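Putidaredoxin reductase (Pseudomonas putida, PDB 1Q1R) probably transfers electrons from NADH through its bound FAD to putidaredoxin, which supplies them to cytochrome P450cam. Local coordinates at residues L101-R113 with D276-F288. Numbering follows the deposited sequence.
Sequences LDYDRLVLATGGR and DPLIMAVGDCARF. With FAD (flavin-adenine dinucleotide), chain C.
L106 and L108 of strand 105-108 zip in parallel to edge strand 279-281 of the FAD domain's sheet. L106 N gives to L278 O (2.9 Å) in a nearly straight bond, 174° at the hydrogen, and L106 O takes M280 N. L108 N then meets M280 O, and V282 N reaches L108 O at 3.1 Å, more bent at 144°.

Apolar side chains suit both faces. L106 CD2 lies 4.0 Å from I279 CG1, the two side chains side by side, while I279 CG2, anti to its backbone N, reaches L108 CD1. On the other face M280, its flexible thioether chain bent at chi3 (-72°), lays CE against V107 CG2 (3.6 Å), and helix 302-316 packs on M280. V282 CG1 touches both V107 CG1 and the small A109 CB.

A water bridges Y103 OH and D276 OD1, which also pairs with R88. A second water accepts from G111 N and donates to V282 O and FAD O2P. D284 N also binds O2P, while its OD1 takes ribityl O3' at 2.6 Å and OD2 pairs with R134. G111 and G283, without side chains, let the diphosphate come close, G111 CA lying 3.1 Å from FAD O3P. The strands' C-terminal ends thus offer the phosphate one amide directly and another through water, probably easing its burial.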
loop_
_atom_site.group_PDB
_atom_site.type_symbol
_atom_site.label_atom_id
_atom_site.label_comp_id
_atom_site.label_asym_id
_atom_site.label_seq_id
_atom_site.Cartn_x
_atom_site.Cartn_y
_atom_site.Cartn_z
ATOM N N LEU A 101 -13.915 26.192 -0.041
ATOM C CA LEU A 101 -13.656 26.107 1.391
ATOM C C LEU A 101 -12.350 26.815 1.719
ATOM O O LEU A 101 -11.331 26.572 1.072
ATOM C CB LEU A 101 -13.565 24.644 1.833
ATOM C CG LEU A 101 -14.770 23.740 1.567
ATOM C CD1 LEU A 101 -14.447 22.325 2.035
ATOM C CD2 LEU A 101 -15.998 24.278 2.286
ATOM N N ASP A 102 -12.385 27.687 2.723
ATOM C CA ASP A 102 -11.193 28.424 3.129
ATOM C C ASP A 102 -10.327 27.575 4.052
ATOM O O ASP A 102 -10.836 26.772 4.838
ATOM C CB ASP A 102 -11.574 29.720 3.852
ATOM C CG ASP A 102 -12.412 30.645 2.993
ATOM O OD1 ASP A 102 -12.071 30.833 1.805
ATOM O OD2 ASP A 102 -13.407 31.193 3.510
ATOM N N TYR A 103 -9.015 27.762 3.956
ATOM C CA TYR A 103 -8.090 27.007 4.786
ATOM C C TYR A 103 -6.902 27.837 5.238
ATOM O O TYR A 103 -6.477 28.770 4.556
ATOM C CB TYR A 103 -7.586 25.774 4.023
ATOM C CG TYR A 103 -6.679 26.072 2.841
ATOM C CD1 TYR A 103 -5.341 26.430 3.028
ATOM C CD2 TYR A 103 -7.156 25.985 1.534
ATOM C CE1 TYR A 103 -4.502 26.691 1.942
ATOM C CE2 TYR A 103 -6.326 26.242 0.441
ATOM C CZ TYR A 103 -5.001 26.595 0.653
ATOM O OH TYR A 103 -4.182 26.854 -0.424
ATOM N N ASP A 104 -6.379 27.495 6.408
ATOM C CA ASP A 104 -5.202 28.156 6.950
ATOM C C ASP A 104 -4.101 27.125 6.749
ATOM O O ASP A 104 -2.943 27.463 6.500
ATOM C CB ASP A 104 -5.387 28.460 8.438
ATOM C CG ASP A 104 -6.420 29.541 8.684
ATOM O OD1 ASP A 104 -6.248 30.654 8.142
ATOM O OD2 ASP A 104 -7.401 29.284 9.414
ATOM N N ARG A 105 -4.500 25.859 6.843
ATOM C CA ARG A 105 -3.615 24.713 6.663
ATOM C C ARG A 105 -4.325 23.692 5.774
ATOM O O ARG A 105 -5.448 23.287 6.061
ATOM C CB ARG A 105 -3.279 24.076 8.018
ATOM C CG ARG A 105 -2.031 24.637 8.687
ATOM C CD ARG A 105 -2.120 26.134 8.866
ATOM N NE ARG A 105 -0.823 26.779 8.692
ATOM C CZ ARG A 105 0.124 26.825 9.623
ATOM N NH1 ARG A 105 -0.079 26.268 10.809
ATOM N NH2 ARG A 105 1.275 27.429 9.361
ATOM N N LEU A 106 -3.669 23.290 4.693
ATOM C CA LEU A 106 -4.240 22.322 3.768
ATOM C C LEU A 106 -3.410 21.036 3.735
ATOM O O LEU A 106 -2.180 21.077 3.642
ATOM C CB LEU A 106 -4.317 22.929 2.364
ATOM C CG LEU A 106 -4.933 22.074 1.253
ATOM C CD1 LEU A 106 -6.360 21.693 1.625
ATOM C CD2 LEU A 106 -4.903 22.845 -0.061
ATOM N N VAL A 107 -4.091 19.897 3.820
ATOM C CA VAL A 107 -3.427 18.599 3.790
ATOM C C VAL A 107 -3.965 17.771 2.632
ATOM O O VAL A 107 -5.163 17.499 2.555
ATOM C CB VAL A 107 -3.658 17.814 5.101
ATOM C CG1 VAL A 107 -3.013 16.429 5.006
ATOM C CG2 VAL A 107 -3.085 18.590 6.281
ATOM N N LEU A 108 -3.075 17.381 1.727
ATOM C CA LEU A 108 -3.463 16.575 0.583
ATOM C C LEU A 108 -3.182 15.097 0.858
ATOM O O LEU A 108 -2.034 14.642 0.800
ATOM C CB LEU A 108 -2.711 17.041 -0.667
ATOM C CG LEU A 108 -2.925 18.524 -1.025
ATOM C CD1 LEU A 108 -2.201 18.847 -2.319
ATOM C CD2 LEU A 108 -4.423 18.819 -1.163
ATOM N N ALA A 109 -4.244 14.362 1.173
ATOM C CA ALA A 109 -4.164 12.934 1.463
ATOM C C ALA A 109 -4.966 12.237 0.370
ATOM O O ALA A 109 -5.876 11.456 0.645
ATOM C CB ALA A 109 -4.776 12.653 2.830
ATOM N N THR A 110 -4.590 12.525 -0.871
ATOM C CA THR A 110 -5.271 12.020 -2.057
ATOM C C THR A 110 -5.003 10.588 -2.495
ATOM O O THR A 110 -5.651 10.100 -3.419
ATOM C CB THR A 110 -4.982 12.946 -3.249
ATOM O OG1 THR A 110 -3.567 13.016 -3.468
ATOM C CG2 THR A 110 -5.509 14.341 -2.965
ATOM N N GLY A 111 -4.050 9.925 -1.851
ATOM C CA GLY A 111 -3.745 8.549 -2.198
ATOM C C GLY A 111 -3.423 8.314 -3.662
ATOM O O GLY A 111 -2.706 9.095 -4.288
ATOM N N GLY A 112 -3.954 7.224 -4.208
ATOM C CA GLY A 112 -3.712 6.905 -5.601
ATOM C C GLY A 112 -4.895 6.178 -6.209
ATOM O O GLY A 112 -5.870 5.882 -5.515
ATOM N N ARG A 113 -4.809 5.899 -7.505
ATOM C CA ARG A 113 -5.866 5.195 -8.220
ATOM C C ARG A 113 -5.254 4.035 -9.006
ATOM O O ARG A 113 -4.092 4.095 -9.410
ATOM C CB ARG A 113 -6.587 6.157 -9.170
ATOM C CG ARG A 113 -5.668 6.869 -10.154
ATOM C CD ARG A 113 -6.464 7.746 -11.111
ATOM N NE ARG A 113 -5.625 8.319 -12.161
ATOM C CZ ARG A 113 -4.914 9.436 -12.038
ATOM N NH1 ARG A 113 -4.932 10.127 -10.903
ATOM N NH2 ARG A 113 -4.182 9.865 -13.059
ATOM N N ASP A 276 4.391 24.676 -1.463
ATOM C CA ASP A 276 3.641 25.715 -0.770
ATOM C C ASP A 276 3.615 25.415 0.722
ATOM O O ASP A 276 3.126 24.369 1.148
ATOM C CB ASP A 276 2.213 25.795 -1.329
ATOM C CG ASP A 276 1.372 26.870 -0.658
ATOM O OD1 ASP A 276 0.401 27.342 -1.291
ATOM O OD2 ASP A 276 1.665 27.238 0.499
ATOM N N PRO A 277 4.144 26.342 1.535
ATOM C CA PRO A 277 4.233 26.268 2.997
ATOM C C PRO A 277 2.966 25.836 3.731
ATOM O O PRO A 277 3.031 25.043 4.670
ATOM C CB PRO A 277 4.653 27.683 3.385
ATOM C CG PRO A 277 5.510 28.092 2.235
ATOM C CD PRO A 277 4.703 27.618 1.050
ATOM N N LEU A 278 1.820 26.362 3.313
ATOM C CA LEU A 278 0.559 26.035 3.968
ATOM C C LEU A 278 -0.061 24.727 3.468
ATOM O O LEU A 278 -1.084 24.286 3.990
ATOM C CB LEU A 278 -0.451 27.181 3.789
ATOM C CG LEU A 278 -0.046 28.625 4.126
ATOM C CD1 LEU A 278 0.575 28.698 5.513
ATOM C CD2 LEU A 278 0.933 29.129 3.087
ATOM N N ILE A 279 0.554 24.110 2.464
ATOM C CA ILE A 279 0.032 22.859 1.912
ATOM C C ILE A 279 0.974 21.680 2.142
ATOM O O ILE A 279 2.143 21.716 1.754
ATOM C CB ILE A 279 -0.215 22.970 0.387
ATOM C CG1 ILE A 279 -1.122 24.166 0.078
ATOM C CG2 ILE A 279 -0.857 21.684 -0.131
ATOM C CD1 ILE A 279 -1.272 24.445 -1.409
ATOM N N MET A 280 0.455 20.631 2.773
ATOM C CA MET A 280 1.237 19.428 3.037
ATOM C C MET A 280 0.644 18.247 2.264
ATOM O O MET A 280 -0.485 18.323 1.779
ATOM C CB MET A 280 1.229 19.112 4.539
ATOM C CG MET A 280 1.776 20.221 5.424
ATOM S SD MET A 280 1.741 19.811 7.189
ATOM C CE MET A 280 0.047 19.898 7.523
ATOM N N ALA A 281 1.415 17.169 2.135
ATOM C CA ALA A 281 0.954 15.958 1.452
ATOM C C ALA A 281 1.241 14.788 2.392
ATOM O O ALA A 281 2.152 14.868 3.216
ATOM C CB ALA A 281 1.679 15.771 0.132
ATOM N N VAL A 282 0.480 13.702 2.266
ATOM C CA VAL A 282 0.654 12.558 3.160
ATOM C C VAL A 282 0.090 11.261 2.576
ATOM O O VAL A 282 -0.900 11.283 1.844
ATOM C CB VAL A 282 -0.049 12.848 4.510
ATOM C CG1 VAL A 282 -1.537 13.049 4.278
ATOM C CG2 VAL A 282 0.191 11.727 5.505
ATOM N N GLY A 283 0.727 10.136 2.904
ATOM C CA GLY A 283 0.253 8.844 2.433
ATOM C C GLY A 283 0.797 8.358 1.106
ATOM O O GLY A 283 1.903 8.713 0.705
ATOM N N ASP A 284 0.007 7.528 0.428
ATOM C CA ASP A 284 0.379 6.959 -0.864
ATOM C C ASP A 284 0.778 8.006 -1.906
ATOM O O ASP A 284 1.561 7.718 -2.802
ATOM C CB ASP A 284 -0.785 6.141 -1.442
ATOM C CG ASP A 284 -1.041 4.844 -0.688
ATOM O OD1 ASP A 284 -0.487 4.655 0.415
ATOM O OD2 ASP A 284 -1.812 4.010 -1.208
ATOM N N CYS A 285 0.232 9.212 -1.789
ATOM C CA CYS A 285 0.508 10.266 -2.764
ATOM C C CYS A 285 1.770 11.074 -2.515
ATOM O O CYS A 285 2.170 11.867 -3.368
ATOM C CB CYS A 285 -0.667 11.243 -2.826
ATOM S SG CYS A 285 -0.724 12.435 -1.459
ATOM N N ALA A 286 2.401 10.875 -1.364
ATOM C CA ALA A 286 3.579 11.659 -1.013
ATOM C C ALA A 286 4.949 11.088 -1.348
ATOM O O ALA A 286 5.281 9.959 -0.982
ATOM C CB ALA A 286 3.525 12.009 0.475
ATOM N N ARG A 287 5.742 11.885 -2.061
ATOM C CA ARG A 287 7.106 11.499 -2.392
ATOM C C ARG A 287 7.965 12.310 -1.431
ATOM O O ARG A 287 7.962 13.538 -1.465
ATOM C CB ARG A 287 7.462 11.847 -3.838
ATOM C CG ARG A 287 8.936 11.583 -4.163
ATOM C CD ARG A 287 9.162 11.475 -5.649
ATOM N NE ARG A 287 8.474 10.311 -6.195
ATOM C CZ ARG A 287 8.883 9.057 -6.039
ATOM N NH1 ARG A 287 9.989 8.797 -5.356
ATOM N NH2 ARG A 287 8.186 8.062 -6.568
ATOM N N PHE A 288 8.685 11.618 -0.557
ATOM C CA PHE A 288 9.513 12.288 0.434
ATOM C C PHE A 288 10.950 11.788 0.396
ATOM O O PHE A 288 11.255 10.773 -0.228
ATOM C CB PHE A 288 8.925 12.056 1.824
ATOM C CG PHE A 288 8.978 10.618 2.271
ATOM C CD1 PHE A 288 9.992 10.177 3.117
ATOM C CD2 PHE A 288 8.022 9.701 1.834
ATOM C CE1 PHE A 288 10.052 8.840 3.522
ATOM C CE2 PHE A 288 8.075 8.361 2.234
ATOM C CZ PHE A 288 9.090 7.934 3.078
HETATM P PA FAD C . -6.274 6.250 -0.292
HETATM O O1A FAD C . -6.286 6.089 -1.766
HETATM O O2A FAD C . -6.685 5.102 0.548
HETATM O O5B FAD C . -7.179 7.507 0.114
HETATM C C5B FAD C . -7.223 8.697 -0.683
HETATM C C4B FAD C . -8.686 9.157 -0.807
HETATM O O4B FAD C . -8.733 10.553 -1.272
HETATM C C3B FAD C . -9.432 8.335 -1.869
HETATM O O3B FAD C . -10.782 8.119 -1.434
HETATM C C2B FAD C . -9.434 9.248 -3.070
HETATM O O2B FAD C . -10.555 8.962 -3.912
HETATM C C1B FAD C . -9.614 10.602 -2.416
HETATM N N9A FAD C . -9.327 11.756 -3.311
HETATM C C8A FAD C . -8.303 11.873 -4.177
HETATM N N7A FAD C . -8.403 13.047 -4.814
HETATM C C5A FAD C . -9.484 13.670 -4.352
HETATM C C6A FAD C . -10.088 14.897 -4.637
HETATM N N6A FAD C . -9.568 15.703 -5.560
HETATM N N1A FAD C . -11.215 15.253 -3.971
HETATM C C2A FAD C . -11.755 14.446 -3.048
HETATM N N3A FAD C . -11.192 13.263 -2.763
HETATM C C4A FAD C . -10.065 12.858 -3.398
HETATM N N1 FAD C . -0.823 -1.733 3.219
HETATM C C2 FAD C . -0.139 -2.446 4.211
HETATM O O2 FAD C . 0.725 -1.887 4.885
HETATM N N3 FAD C . -0.458 -3.797 4.436
HETATM C C4 FAD C . -1.466 -4.426 3.668
HETATM O O4 FAD C . -1.766 -5.594 3.907
HETATM C C4X FAD C . -2.148 -3.709 2.671
HETATM N N5 FAD C . -3.158 -4.290 1.961
HETATM C C5X FAD C . -3.889 -3.601 1.036
HETATM C C6 FAD C . -4.943 -4.233 0.345
HETATM C C7 FAD C . -5.716 -3.513 -0.594
HETATM C C7M FAD C . -6.839 -4.237 -1.360
HETATM C C8 FAD C . -5.435 -2.144 -0.837
HETATM C C8M FAD C . -6.270 -1.321 -1.830
HETATM C C9 FAD C . -4.383 -1.515 -0.148
HETATM C C9A FAD C . -3.608 -2.237 0.786
HETATM N N10 FAD C . -2.550 -1.614 1.503
HETATM C C10 FAD C . -1.823 -2.359 2.455
HETATM C "C1'" FAD C . -2.199 -0.184 1.246
HETATM C "C2'" FAD C . -2.759 0.717 2.350
HETATM O "O2'" FAD C . -4.137 0.396 2.561
HETATM C "C3'" FAD C . -2.615 2.204 1.975
HETATM O "O3'" FAD C . -1.242 2.478 1.666
HETATM C "C4'" FAD C . -3.074 3.102 3.131
HETATM O "O4'" FAD C . -4.440 2.821 3.442
HETATM C "C5'" FAD C . -2.941 4.598 2.795
HETATM O "O5'" FAD C . -3.904 5.025 1.816
HETATM P P FAD C . -4.111 6.609 1.572
HETATM O O1P FAD C . -5.062 7.111 2.586
HETATM O O2P FAD C . -2.771 7.234 1.508
HETATM O O3P FAD C . -4.760 6.697 0.087
HETATM O O HOH W 1 -1.872 28.327 0.048
HETATM O O HOH W 2 -2.415 9.831 0.291
#